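Local coordinates for protein Abbfa_003403 (Acinetobacter baumannii, PDB 4ZXH) that probably assembles a peptide product as a four-domain nonribosomal peptide synthetase, with condensation, adenylation, phosphopantetheine-bearing carrier and thioesterase domains, at residues N4-L9 / V90-I95; T661-I666 / L678-M683; K909-V914 / P961-E966; L1263-K1268 / V1291-D1296. All coordinates share one frame; numbering follows the deposited sequence.

Overall arrangement
The four contacts fall in series along the chain and touch nowhere, marking how extended this multidomain enzyme is. Contact 1, with segment 90-95 in the condensation domain, lies near a bound phospholipid: the side chain of Pro92 is about 8 Å from it. Contact 2 belongs to the adenylation core, its centre 79 Å from that of contact 1. Contact 3, where the chain leaves the smaller adenylation subdomain for the carrier domain, is the most central, with its centre 18 Å from that of the chain. Contact 4 is in the thioesterase, beside a probable catalytic triad; its centre lies 48 Å from that of contact 3 and 88 Å from that of contact 2.

Contact 1 of 4, residues N4-L9 / V90-I95; sequences NNLARL and VYPNII
Tyr91 gives up more surface to this contact than any other residue, because Leu6 and Arg8 both close on its ring. With CG anti to the backbone N (chi1 -169°), the ring of Tyr91 is carried out to the segment 4-9, which has no regular structure of its own. The side chains of Arg8 and Tyr91 cross at about a right angle. CB of Arg8 sits over one face of the ring, and CD lies 3.8 Å from CG of Tyr91. A bend at chi3 then carries the guanidinium over the ring, where CZ of Arg8 is 4.3 Å from the centroid of Tyr91. This is an off-centre cation-pi contact, 28° from the ring normal. The guanidinium is inclined to the ring by 48°, so NH1 dips toward the CD2 and CE2 rim and the two planes do not stack flat. Arginine suits the place: its methylenes cover apolar ring carbons while its charge meets the pi cloud.

Leu6 works farther round the same ring, its CB 3.8 Å from CE1 of Tyr91 in an oblique approach. CD1 of Leu6 reaches the CG-CD side of the Pro92 ring, 3.9 Å from CD of Pro92; the branched end of leucine does this while CB stays against Tyr91, so one side chain serves both partners.

Around this surface contact, Leu6 also touches Glu62 and Pro92 touches Met65, both on helix 56-67. Beyond Pro92 the chain enters strand 94-98, an outermost strand of the condensation-domain sheet, which pairs in parallel with strand 127-135, while Ile94 reaches the bound phospholipid.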
loop_
_atom_site.group_PDB
_atom_site.type_symbol
_atom_site.label_atom_id
_atom_site.label_comp_id
_atom_site.label_asym_id
_atom_site.label_seq_id
_atom_site.Cartn_x
_atom_site.Cartn_y
_atom_site.Cartn_z
ATOM N N ASN A 4 24.681 -42.252 10.012
ATOM C CA ASN A 4 25.476 -42.363 11.223
ATOM C C ASN A 4 26.942 -42.145 10.898
ATOM O O ASN A 4 27.664 -41.481 11.648
ATOM C CB ASN A 4 25.285 -43.733 11.883
ATOM C CG ASN A 4 23.821 -44.116 12.035
ATOM O OD1 ASN A 4 23.171 -43.777 13.029
ATOM N ND2 ASN A 4 23.294 -44.833 11.047
ATOM N N ASN A 5 27.365 -42.697 9.758
ATOM C CA ASN A 5 28.746 -42.602 9.272
ATOM C C ASN A 5 29.261 -41.177 8.983
ATOM O O ASN A 5 30.006 -40.975 8.019
ATOM C CB ASN A 5 28.912 -43.433 7.985
ATOM C CG ASN A 5 28.553 -44.908 8.168
ATOM O OD1 ASN A 5 28.539 -45.427 9.285
ATOM N ND2 ASN A 5 28.272 -45.589 7.058
ATOM N N LEU A 6 28.873 -40.198 9.798
ATOM C CA LEU A 6 29.393 -38.839 9.654
ATOM C C LEU A 6 29.944 -38.266 10.960
ATOM O O LEU A 6 31.103 -37.855 11.017
ATOM C CB LEU A 6 28.315 -37.902 9.108
ATOM C CG LEU A 6 28.188 -37.768 7.589
ATOM C CD1 LEU A 6 27.148 -36.716 7.244
ATOM C CD2 LEU A 6 29.523 -37.396 6.970
ATOM N N ALA A 7 29.105 -38.234 11.993
ATOM C CA ALA A 7 29.436 -37.610 13.277
ATOM C C ALA A 7 29.709 -36.097 13.162
ATOM O O ALA A 7 30.442 -35.617 12.284
ATOM C CB ALA A 7 30.630 -38.326 13.938
ATOM N N ARG A 8 29.079 -35.359 14.070
ATOM C CA ARG A 8 29.244 -33.921 14.196
ATOM C C ARG A 8 30.383 -33.626 15.164
ATOM O O ARG A 8 30.238 -33.789 16.382
ATOM C CB ARG A 8 27.939 -33.283 14.688
ATOM C CG ARG A 8 27.767 -31.792 14.417
ATOM C CD ARG A 8 26.278 -31.459 14.404
ATOM N NE ARG A 8 25.494 -32.519 15.046
ATOM C CZ ARG A 8 24.249 -32.858 14.712
ATOM N NH1 ARG A 8 23.615 -32.229 13.730
ATOM N NH2 ARG A 8 23.638 -33.839 15.357
ATOM N N LEU A 9 31.528 -33.220 14.629
ATOM C CA LEU A 9 32.565 -32.654 15.486
ATOM C C LEU A 9 32.629 -31.159 15.156
ATOM O O LEU A 9 32.335 -30.763 14.024
ATOM C CB LEU A 9 33.905 -33.374 15.301
ATOM C CG LEU A 9 34.545 -33.528 13.921
ATOM C CD1 LEU A 9 35.411 -32.332 13.669
ATOM C CD2 LEU A 9 35.352 -34.808 13.798
ATOM N N VAL A 90 31.329 -28.329 7.836
ATOM C CA VAL A 90 29.915 -28.110 8.096
ATOM C C VAL A 90 29.209 -29.460 8.224
ATOM O O VAL A 90 29.496 -30.387 7.463
ATOM C CB VAL A 90 29.264 -27.297 6.969
ATOM C CG1 VAL A 90 27.796 -27.103 7.248
ATOM C CG2 VAL A 90 29.928 -25.959 6.844
ATOM N N TYR A 91 28.301 -29.609 9.177
ATOM C CA TYR A 91 27.548 -30.850 9.203
ATOM C C TYR A 91 26.465 -30.714 8.138
ATOM O O TYR A 91 25.697 -29.764 8.150
ATOM C CB TYR A 91 26.968 -31.152 10.593
ATOM C CG TYR A 91 26.394 -32.564 10.719
ATOM C CD1 TYR A 91 27.231 -33.680 10.737
ATOM C CD2 TYR A 91 25.017 -32.779 10.827
ATOM C CE1 TYR A 91 26.713 -34.966 10.844
ATOM C CE2 TYR A 91 24.496 -34.063 10.943
ATOM C CZ TYR A 91 25.349 -35.151 10.950
ATOM O OH TYR A 91 24.843 -36.428 11.060
ATOM N N PRO A 92 26.438 -31.646 7.176
ATOM C CA PRO A 92 25.482 -31.527 6.072
ATOM C C PRO A 92 24.076 -31.643 6.588
ATOM O O PRO A 92 23.831 -32.394 7.537
ATOM C CB PRO A 92 25.819 -32.716 5.164
ATOM C CG PRO A 92 27.193 -33.162 5.592
ATOM C CD PRO A 92 27.269 -32.855 7.060
ATOM N N ASN A 93 23.169 -30.898 5.974
ATOM C CA ASN A 93 21.763 -30.979 6.309
ATOM C C ASN A 93 21.037 -31.821 5.256
ATOM O O ASN A 93 20.526 -31.321 4.236
ATOM C CB ASN A 93 21.168 -29.579 6.425
ATOM C CG ASN A 93 19.750 -29.601 6.903
ATOM O OD1 ASN A 93 19.191 -30.669 7.144
ATOM N ND2 ASN A 93 19.152 -28.426 7.058
ATOM N N ILE A 94 21.011 -33.115 5.526
ATOM C CA ILE A 94 20.443 -34.115 4.642
ATOM C C ILE A 94 19.247 -34.800 5.306
ATOM O O ILE A 94 19.404 -35.547 6.276
ATOM C CB ILE A 94 21.526 -35.151 4.257
ATOM C CG1 ILE A 94 22.624 -34.455 3.462
ATOM C CG2 ILE A 94 20.948 -36.290 3.439
ATOM C CD1 ILE A 94 23.562 -35.409 2.811
ATOM N N ILE A 95 18.056 -34.514 4.782
ATOM C CA ILE A 95 16.790 -35.052 5.292
ATOM C C ILE A 95 16.386 -36.285 4.492
ATOM O O ILE A 95 16.516 -36.288 3.264
ATOM C CB ILE A 95 15.651 -34.028 5.196
ATOM C CG1 ILE A 95 16.122 -32.647 5.623
ATOM C CG2 ILE A 95 14.482 -34.450 6.075
ATOM C CD1 ILE A 95 16.596 -32.620 7.023
#

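Contact 2 of 4, residues T661-I666 / L678-M683; sequences TQLLAI and LLIPLM
Van der Waals contact between apolar groups is all that joins Leu663 and its neighbours in the strand to Leu678, Ile680 and Pro681. CB of Leu663 lies 3.9 Å from CG of Pro681, and its CD1 is 4.0 Å from the same proline CG, so both rest against that corner of the ring; the side chains cross at about a right angle. CD1 of Leu663 also comes to 4.2 Å from CG2 of Ile680, so the same methyl touches both Ile680 and Pro681. Farther up the strand, CB of Ala665 meets CD2 of Leu678 at 3.8 Å. The side chain of Leu678 sets out away from the strand, but with CG anti to the carbonyl carbon (chi1 -60°) and chi2 near 170°, CD2 is the branch that comes back to it. Alanine is short enough here to leave room for that branch. At the other end CG2 of Thr661 lies 4.4 Å from CB of Pro681.

Polar groups are served by other parts of the chain. OG1 of Thr661 bonds to the backbone N of Thr658, which leaves its methyl turned to the proline. The strand's backbone bonds to its neighbours in the sheet: Leu663 to Val687 and His689, and Leu664 to Val713.

The contact thus lies inside a beta-alpha-beta unit, strand 662-665, helix 674-679 and strand 687-690, in which the last strand returns next to the first. Since every touching residue is buried and proline brings no N-H to satisfy, the chemistry implies cohesion by the hydrophobic effect and close fit, while hydrogen bonds go to other parts of the chain, chiefly the sheet.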
loop_
_atom_site.group_PDB
_atom_site.type_symbol
_atom_site.label_atom_id
_atom_site.label_comp_id
_atom_site.label_asym_id
_atom_site.label_seq_id
_atom_site.Cartn_x
_atom_site.Cartn_y
_atom_site.Cartn_z
ATOM N N THR A 661 -46.543 -8.675 -1.197
ATOM C CA THR A 661 -45.417 -7.749 -1.297
ATOM C C THR A 661 -45.741 -6.399 -0.683
ATOM O O THR A 661 -46.722 -5.761 -1.057
ATOM C CB THR A 661 -44.984 -7.505 -2.752
ATOM O OG1 THR A 661 -44.554 -8.733 -3.351
ATOM C CG2 THR A 661 -43.842 -6.527 -2.777
ATOM N N GLN A 662 -44.909 -5.963 0.255
ATOM C CA GLN A 662 -45.046 -4.628 0.804
ATOM C C GLN A 662 -43.733 -3.868 0.665
ATOM O O GLN A 662 -42.766 -4.114 1.383
ATOM C CB GLN A 662 -45.512 -4.691 2.258
ATOM C CG GLN A 662 -46.955 -5.144 2.366
ATOM C CD GLN A 662 -47.547 -4.954 3.744
ATOM O OE1 GLN A 662 -46.853 -5.055 4.754
ATOM N NE2 GLN A 662 -48.841 -4.663 3.792
ATOM N N LEU A 663 -43.721 -2.929 -0.270
ATOM C CA LEU A 663 -42.509 -2.216 -0.640
ATOM C C LEU A 663 -42.494 -0.812 -0.067
ATOM O O LEU A 663 -43.471 -0.072 -0.204
ATOM C CB LEU A 663 -42.383 -2.155 -2.166
ATOM C CG LEU A 663 -41.036 -1.764 -2.776
ATOM C CD1 LEU A 663 -40.938 -2.425 -4.112
ATOM C CD2 LEU A 663 -40.878 -0.247 -2.928
ATOM N N LEU A 664 -41.382 -0.440 0.563
ATOM C CA LEU A 664 -41.243 0.911 1.085
ATOM C C LEU A 664 -40.538 1.809 0.081
ATOM O O LEU A 664 -39.318 1.735 -0.083
ATOM C CB LEU A 664 -40.484 0.918 2.402
ATOM C CG LEU A 664 -40.448 2.290 3.073
ATOM C CD1 LEU A 664 -41.854 2.721 3.463
ATOM C CD2 LEU A 664 -39.521 2.294 4.288
ATOM N N ALA A 665 -41.320 2.656 -0.585
ATOM C CA ALA A 665 -40.793 3.603 -1.551
ATOM C C ALA A 665 -40.248 4.884 -0.888
ATOM O O ALA A 665 -41.001 5.673 -0.311
ATOM C CB ALA A 665 -41.859 3.940 -2.548
ATOM N N ILE A 666 -38.936 5.092 -0.989
ATOM C CA ILE A 666 -38.277 6.211 -0.310
ATOM C C ILE A 666 -37.585 7.164 -1.265
ATOM O O ILE A 666 -37.189 8.250 -0.876
ATOM C CB ILE A 666 -37.218 5.724 0.681
ATOM C CG1 ILE A 666 -36.074 5.072 -0.073
ATOM C CG2 ILE A 666 -37.804 4.707 1.633
ATOM C CD1 ILE A 666 -35.099 4.414 0.845
ATOM N N LEU A 678 -42.455 2.631 -7.087
ATOM C CA LEU A 678 -43.822 3.133 -7.127
ATOM C C LEU A 678 -44.777 2.265 -7.967
ATOM O O LEU A 678 -45.987 2.389 -7.848
ATOM C CB LEU A 678 -43.819 4.574 -7.652
ATOM C CG LEU A 678 -43.013 5.575 -6.806
ATOM C CD1 LEU A 678 -42.866 6.931 -7.522
ATOM C CD2 LEU A 678 -43.605 5.762 -5.391
ATOM N N LEU A 679 -44.246 1.374 -8.797
ATOM C CA LEU A 679 -45.099 0.651 -9.733
ATOM C C LEU A 679 -45.150 -0.851 -9.528
ATOM O O LEU A 679 -46.226 -1.442 -9.525
ATOM C CB LEU A 679 -44.656 0.918 -11.169
ATOM C CG LEU A 679 -44.836 2.346 -11.674
ATOM C CD1 LEU A 679 -44.458 2.422 -13.149
ATOM C CD2 LEU A 679 -46.262 2.817 -11.433
ATOM N N ILE A 680 -43.997 -1.484 -9.368
ATOM C CA ILE A 680 -43.973 -2.933 -9.522
ATOM C C ILE A 680 -44.860 -3.727 -8.542
ATOM O O ILE A 680 -45.287 -4.826 -8.894
ATOM C CB ILE A 680 -42.523 -3.494 -9.464
ATOM C CG1 ILE A 680 -42.463 -4.828 -10.224
ATOM C CG2 ILE A 680 -42.024 -3.636 -8.032
ATOM C CD1 ILE A 680 -41.084 -5.446 -10.310
ATOM N N PRO A 681 -45.177 -3.190 -7.337
ATOM C CA PRO A 681 -46.122 -4.053 -6.620
ATOM C C PRO A 681 -47.524 -3.900 -7.190
ATOM O O PRO A 681 -48.316 -4.839 -7.108
ATOM C CB PRO A 681 -46.059 -3.545 -5.169
ATOM C CG PRO A 681 -44.843 -2.673 -5.103
ATOM C CD PRO A 681 -44.699 -2.092 -6.477
ATOM N N LEU A 682 -47.822 -2.734 -7.765
ATOM C CA LEU A 682 -49.144 -2.506 -8.341
ATOM C C LEU A 682 -49.403 -3.431 -9.532
ATOM O O LEU A 682 -50.536 -3.819 -9.783
ATOM C CB LEU A 682 -49.300 -1.061 -8.771
ATOM C CG LEU A 682 -49.202 -0.017 -7.675
ATOM C CD1 LEU A 682 -49.320 1.359 -8.307
ATOM C CD2 LEU A 682 -50.282 -0.228 -6.631
ATOM N N MET A 683 -48.351 -3.790 -10.262
ATOM C CA MET A 683 -48.475 -4.777 -11.333
ATOM C C MET A 683 -48.906 -6.170 -10.829
ATOM O O MET A 683 -49.379 -7.004 -11.615
ATOM C CB MET A 683 -47.151 -4.901 -12.103
ATOM C CG MET A 683 -46.778 -3.706 -12.978
ATOM S SD MET A 683 -45.015 -3.658 -13.431
ATOM C CE MET A 683 -44.735 -5.310 -14.055
#

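Contact 3 of 4, residues K909-V914 / P961-E966; sequences KLVAYV and PEPIFE
Lys909 runs extended through chi3 from a CG anti to the carbonyl carbon (chi1 -74°), and Phe965 has its own CG placed likewise (chi1 -66°), which turns the ring to the strand and lays the lysine methylenes along it. CD of Lys909 stands 3.8 Å from the centroid of the Phe965 ring, over its centre, a CH-pi contact that uses the apolar part of a lysine while the amine leads away. CB of Pro963 lies over the opposite face near the rim, and the carbonyl O of Leu910 meets the ring edge in plane, 3.8 Å from CE1 of Phe965. One wall of this site is Val911, whose CG2 is 3.5 Å both from CG of Pro963 and from CZ of Phe965.

Strand 907-916 is the middle strand of a three-stranded sheet in the C-terminal adenylation subdomain, and the segment 961-966 belongs to the linker leading to carrier helix 977-990. With Phe960 just before it, Pro961-Glu962-Pro963 resembles the Leu-Pro-x-Pro motif of such linkers.

Tyr913 supplies the polar link: its OH donates to O of Pro961 at 2.7 Å, somewhat tilted from the carbonyl plane. CE1 of Tyr913 also packs 3.9 Å from CD of Pro961, and Phe960 meets the tyrosine ring edge-to-face.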
loop_
_atom_site.group_PDB
_atom_site.type_symbol
_atom_site.label_atom_id
_atom_site.label_comp_id
_atom_site.label_asym_id
_atom_site.label_seq_id
_atom_site.Cartn_x
_atom_site.Cartn_y
_atom_site.Cartn_z
ATOM N N LYS A 909 -1.664 14.279 -5.715
ATOM C CA LYS A 909 -1.594 13.737 -4.367
ATOM C C LYS A 909 -2.959 13.230 -3.916
ATOM O O LYS A 909 -4.001 13.705 -4.379
ATOM C CB LYS A 909 -1.090 14.789 -3.382
ATOM C CG LYS A 909 0.394 15.122 -3.440
ATOM C CD LYS A 909 0.674 16.261 -2.440
ATOM C CE LYS A 909 2.145 16.658 -2.322
ATOM N NZ LYS A 909 2.993 15.596 -1.703
ATOM N N LEU A 910 -2.934 12.261 -3.008
ATOM C CA LEU A 910 -4.125 11.665 -2.412
ATOM C C LEU A 910 -4.604 12.418 -1.187
ATOM O O LEU A 910 -3.786 12.801 -0.351
ATOM C CB LEU A 910 -3.832 10.224 -2.017
ATOM C CG LEU A 910 -3.644 9.293 -3.194
ATOM C CD1 LEU A 910 -3.147 7.950 -2.688
ATOM C CD2 LEU A 910 -4.964 9.152 -3.864
ATOM N N VAL A 911 -5.926 12.597 -1.079
ATOM C CA VAL A 911 -6.601 13.235 0.071
ATOM C C VAL A 911 -7.613 12.295 0.689
ATOM O O VAL A 911 -8.430 11.697 -0.024
ATOM C CB VAL A 911 -7.377 14.497 -0.339
ATOM C CG1 VAL A 911 -7.790 15.309 0.885
ATOM C CG2 VAL A 911 -6.559 15.321 -1.274
ATOM N N ALA A 912 -7.607 12.179 2.005
ATOM C CA ALA A 912 -8.609 11.350 2.660
ATOM C C ALA A 912 -9.543 12.189 3.505
ATOM O O ALA A 912 -9.102 12.865 4.440
ATOM C CB ALA A 912 -7.944 10.283 3.517
ATOM N N TYR A 913 -10.831 12.153 3.175
ATOM C CA TYR A 913 -11.863 12.780 4.015
ATOM C C TYR A 913 -12.502 11.717 4.926
ATOM O O TYR A 913 -12.811 10.600 4.464
ATOM C CB TYR A 913 -12.935 13.460 3.154
ATOM C CG TYR A 913 -12.398 14.440 2.134
ATOM C CD1 TYR A 913 -12.341 15.810 2.410
ATOM C CD2 TYR A 913 -11.955 14.003 0.904
ATOM C CE1 TYR A 913 -11.840 16.720 1.482
ATOM C CE2 TYR A 913 -11.453 14.894 -0.036
ATOM C CZ TYR A 913 -11.399 16.252 0.256
ATOM O OH TYR A 913 -10.895 17.127 -0.684
ATOM N N VAL A 914 -12.676 12.028 6.215
ATOM C CA VAL A 914 -13.258 11.046 7.135
ATOM C C VAL A 914 -14.308 11.653 8.070
ATOM O O VAL A 914 -14.228 12.837 8.411
ATOM C CB VAL A 914 -12.169 10.362 7.981
ATOM C CG1 VAL A 914 -11.258 9.505 7.092
ATOM C CG2 VAL A 914 -11.358 11.396 8.727
ATOM N N PRO A 961 -14.362 19.955 0.185
ATOM C CA PRO A 961 -13.520 21.161 0.155
ATOM C C PRO A 961 -12.133 20.817 -0.363
ATOM O O PRO A 961 -11.688 19.703 -0.152
ATOM C CB PRO A 961 -13.465 21.619 1.618
ATOM C CG PRO A 961 -14.399 20.738 2.362
ATOM C CD PRO A 961 -14.625 19.489 1.553
ATOM N N GLU A 962 -11.481 21.739 -1.060
ATOM C CA GLU A 962 -10.146 21.468 -1.576
ATOM C C GLU A 962 -9.192 21.377 -0.400
ATOM O O GLU A 962 -9.358 22.082 0.598
ATOM C CB GLU A 962 -9.698 22.541 -2.573
ATOM C CG GLU A 962 -10.663 22.755 -3.738
ATOM C CD GLU A 962 -10.903 21.494 -4.589
ATOM O OE1 GLU A 962 -9.923 20.774 -4.910
ATOM O OE2 GLU A 962 -12.078 21.237 -4.955
ATOM N N PRO A 963 -8.228 20.455 -0.485
ATOM C CA PRO A 963 -7.207 20.296 0.551
ATOM C C PRO A 963 -6.116 21.348 0.419
ATOM O O PRO A 963 -5.832 21.792 -0.692
ATOM C CB PRO A 963 -6.641 18.902 0.270
ATOM C CG PRO A 963 -6.776 18.772 -1.195
ATOM C CD PRO A 963 -8.083 19.445 -1.547
ATOM N N ILE A 964 -5.528 21.731 1.544
ATOM C CA ILE A 964 -4.292 22.488 1.556
ATOM C C ILE A 964 -3.140 21.592 2.027
ATOM O O ILE A 964 -2.984 21.332 3.218
ATOM C CB ILE A 964 -4.425 23.699 2.458
ATOM C CG1 ILE A 964 -5.585 24.566 1.979
ATOM C CG2 ILE A 964 -3.153 24.470 2.495
ATOM C CD1 ILE A 964 -5.897 25.719 2.921
ATOM N N PHE A 965 -2.345 21.097 1.092
ATOM C CA PHE A 965 -1.256 20.170 1.429
ATOM C C PHE A 965 -0.067 20.794 2.163
ATOM O O PHE A 965 0.414 21.859 1.772
ATOM C CB PHE A 965 -0.717 19.502 0.165
ATOM C CG PHE A 965 -1.691 18.594 -0.510
ATOM C CD1 PHE A 965 -1.967 17.337 0.013
ATOM C CD2 PHE A 965 -2.330 18.985 -1.674
ATOM C CE1 PHE A 965 -2.872 16.484 -0.623
ATOM C CE2 PHE A 965 -3.233 18.137 -2.307
ATOM C CZ PHE A 965 -3.496 16.886 -1.786
ATOM N N GLU A 966 0.407 20.110 3.209
ATOM C CA GLU A 966 1.727 20.370 3.789
ATOM C C GLU A 966 2.797 20.232 2.702
ATOM O O GLU A 966 2.847 19.216 2.004
ATOM C CB GLU A 966 2.027 19.397 4.937
ATOM C CG GLU A 966 1.319 19.695 6.267
ATOM C CD GLU A 966 1.701 18.712 7.390
ATOM O OE1 GLU A 966 2.892 18.323 7.472
ATOM O OE2 GLU A 966 0.815 18.341 8.198
#

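Contact 4 of 4, residues L1263-K1268 / V1291-D1296; sequences LLVKAK and VDLPGD
The flat carboxylate of Asp1292 lies beside the side chain of Lys1266, the two pointing the same way, with OD1 of Asp1292 3.5 Å from CB of Lys1266. The same OD1 takes a hydrogen bond from NE2 of Gln1290, and NZ of Lys1266 bonds to O of Glu1276. The opposite charges are near but not in contact, NZ of Lys1266 being 5.3 Å from OD2 of Asp1292. The peptide groups pair as in parallel strands: Lys1266 N gives to O of Val1291 at 2.9 Å, and Leu1293 N gives to O of Lys1266, also at 2.9 Å and nearly straight (175°). Val1291 N to O of Leu1264 and Lys1268 N to O of Leu1293, each 3.0 Å, complete the alternating pattern.

One face of the sheet carries Lys1266 and Asp1292. The other carries Val1265, Ala1267, Val1291 and Leu1293; here CG1 of Val1265 is 3.7 Å from CD1 of Leu1293, whose side chain also touches helix 1303-1316. Beta-branched valines suit extended backbone. Lys1268, its CG between backbone N and carbonyl carbon (chi1 83°), passes Leu1293 and brings NZ 3.9 Å from CG of Pro1294.

Past the strand, Gly1295 has phi 121°, and a CB there would press on the preceding carbonyl O, so glycine fits. Ala1267 is small enough to face the carbonyls of Gly1295 and Asp1296, and its N bonds to OD1 of Asp1164, probably a triad partner of Cys1137 and His1297. Strands 1262-1267 and 1288-1293 finish the alpha/beta-hydrolase sheet; their chemistry suggests that the backbone bonds, with Gly1295 N held by OD2 of Asp1269, help position the loop leading to this probable histidine.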
loop_
_atom_site.group_PDB
_atom_site.type_symbol
_atom_site.label_atom_id
_atom_site.label_comp_id
_atom_site.label_asym_id
_atom_site.label_seq_id
_atom_site.Cartn_x
_atom_site.Cartn_y
_atom_site.Cartn_z
ATOM N N LEU A 1263 38.594 26.059 31.145
ATOM C CA LEU A 1263 38.025 27.050 30.238
ATOM C C LEU A 1263 36.590 27.319 30.667
ATOM O O LEU A 1263 35.740 26.416 30.603
ATOM C CB LEU A 1263 38.072 26.569 28.784
ATOM C CG LEU A 1263 37.307 27.404 27.755
ATOM C CD1 LEU A 1263 37.920 28.779 27.655
ATOM C CD2 LEU A 1263 37.304 26.718 26.392
ATOM N N LEU A 1264 36.322 28.543 31.128
ATOM C CA LEU A 1264 34.960 28.920 31.504
ATOM C C LEU A 1264 34.326 29.841 30.467
ATOM O O LEU A 1264 34.769 30.975 30.280
ATOM C CB LEU A 1264 34.944 29.588 32.874
ATOM C CG LEU A 1264 33.598 30.184 33.301
ATOM C CD1 LEU A 1264 32.552 29.125 33.448
ATOM C CD2 LEU A 1264 33.753 30.958 34.591
ATOM N N VAL A 1265 33.300 29.342 29.787
ATOM C CA VAL A 1265 32.586 30.120 28.782
ATOM C C VAL A 1265 31.360 30.758 29.433
ATOM O O VAL A 1265 30.439 30.058 29.862
ATOM C CB VAL A 1265 32.154 29.240 27.571
ATOM C CG1 VAL A 1265 31.363 30.046 26.572
ATOM C CG2 VAL A 1265 33.374 28.617 26.885
ATOM N N LYS A 1266 31.349 32.081 29.533
ATOM C CA LYS A 1266 30.251 32.749 30.210
ATOM C C LYS A 1266 29.241 33.319 29.226
ATOM O O LYS A 1266 29.595 33.992 28.251
ATOM C CB LYS A 1266 30.775 33.858 31.117
ATOM C CG LYS A 1266 29.674 34.693 31.737
ATOM C CD LYS A 1266 30.202 35.567 32.852
ATOM C CE LYS A 1266 29.128 36.524 33.333
ATOM N NZ LYS A 1266 29.755 37.712 34.006
ATOM N N ALA A 1267 27.976 33.019 29.477
ATOM C CA ALA A 1267 26.881 33.623 28.743
ATOM C C ALA A 1267 26.774 35.092 29.160
ATOM O O ALA A 1267 26.361 35.388 30.278
ATOM C CB ALA A 1267 25.587 32.870 29.030
ATOM N N LYS A 1268 27.164 36.007 28.277
ATOM C CA LYS A 1268 27.336 37.407 28.671
ATOM C C LYS A 1268 26.009 38.150 28.716
ATOM O O LYS A 1268 25.919 39.222 29.306
ATOM C CB LYS A 1268 28.318 38.136 27.737
ATOM C CG LYS A 1268 27.723 38.675 26.433
ATOM C CD LYS A 1268 28.807 39.285 25.543
ATOM C CE LYS A 1268 28.297 39.552 24.134
ATOM N NZ LYS A 1268 29.412 39.765 23.142
ATOM N N VAL A 1291 35.961 33.378 28.841
ATOM C CA VAL A 1291 35.607 33.913 27.528
ATOM C C VAL A 1291 34.125 34.254 27.550
ATOM O O VAL A 1291 33.291 33.389 27.810
ATOM C CB VAL A 1291 35.907 32.893 26.368
ATOM C CG1 VAL A 1291 35.367 33.381 25.045
ATOM C CG2 VAL A 1291 37.388 32.620 26.235
ATOM N N ASP A 1292 33.796 35.515 27.297
ATOM C CA ASP A 1292 32.406 35.965 27.342
ATOM C C ASP A 1292 31.767 35.944 25.942
ATOM O O ASP A 1292 32.203 36.651 25.034
ATOM C CB ASP A 1292 32.312 37.371 27.963
ATOM C CG ASP A 1292 32.793 37.415 29.422
ATOM O OD1 ASP A 1292 32.953 36.336 30.038
ATOM O OD2 ASP A 1292 33.005 38.531 29.958
ATOM N N LEU A 1293 30.714 35.145 25.794
ATOM C CA LEU A 1293 30.088 34.887 24.504
ATOM C C LEU A 1293 28.605 35.235 24.517
ATOM O O LEU A 1293 27.947 35.060 25.527
ATOM C CB LEU A 1293 30.268 33.410 24.133
ATOM C CG LEU A 1293 31.683 32.963 23.812
ATOM C CD1 LEU A 1293 31.653 31.580 23.211
ATOM C CD2 LEU A 1293 32.276 33.941 22.837
ATOM N N PRO A 1294 28.065 35.701 23.389
ATOM C CA PRO A 1294 26.624 35.978 23.263
ATOM C C PRO A 1294 25.723 34.840 23.736
ATOM O O PRO A 1294 26.056 33.672 23.546
ATOM C CB PRO A 1294 26.444 36.199 21.762
ATOM C CG PRO A 1294 27.758 36.754 21.332
ATOM C CD PRO A 1294 28.791 36.019 22.152
ATOM N N GLY A 1295 24.595 35.198 24.349
ATOM C CA GLY A 1295 23.586 34.245 24.787
ATOM C C GLY A 1295 23.369 34.341 26.283
ATOM O O GLY A 1295 24.160 34.993 26.982
ATOM N N ASP A 1296 22.299 33.717 26.783
ATOM C CA ASP A 1296 22.080 33.640 28.234
ATOM C C ASP A 1296 22.363 32.222 28.686
ATOM O O ASP A 1296 22.919 31.436 27.918
ATOM C CB ASP A 1296 20.664 34.079 28.636
ATOM C CG ASP A 1296 19.559 33.285 27.946
ATOM O OD1 ASP A 1296 19.653 32.046 27.795
ATOM O OD2 ASP A 1296 18.556 33.915 27.560
#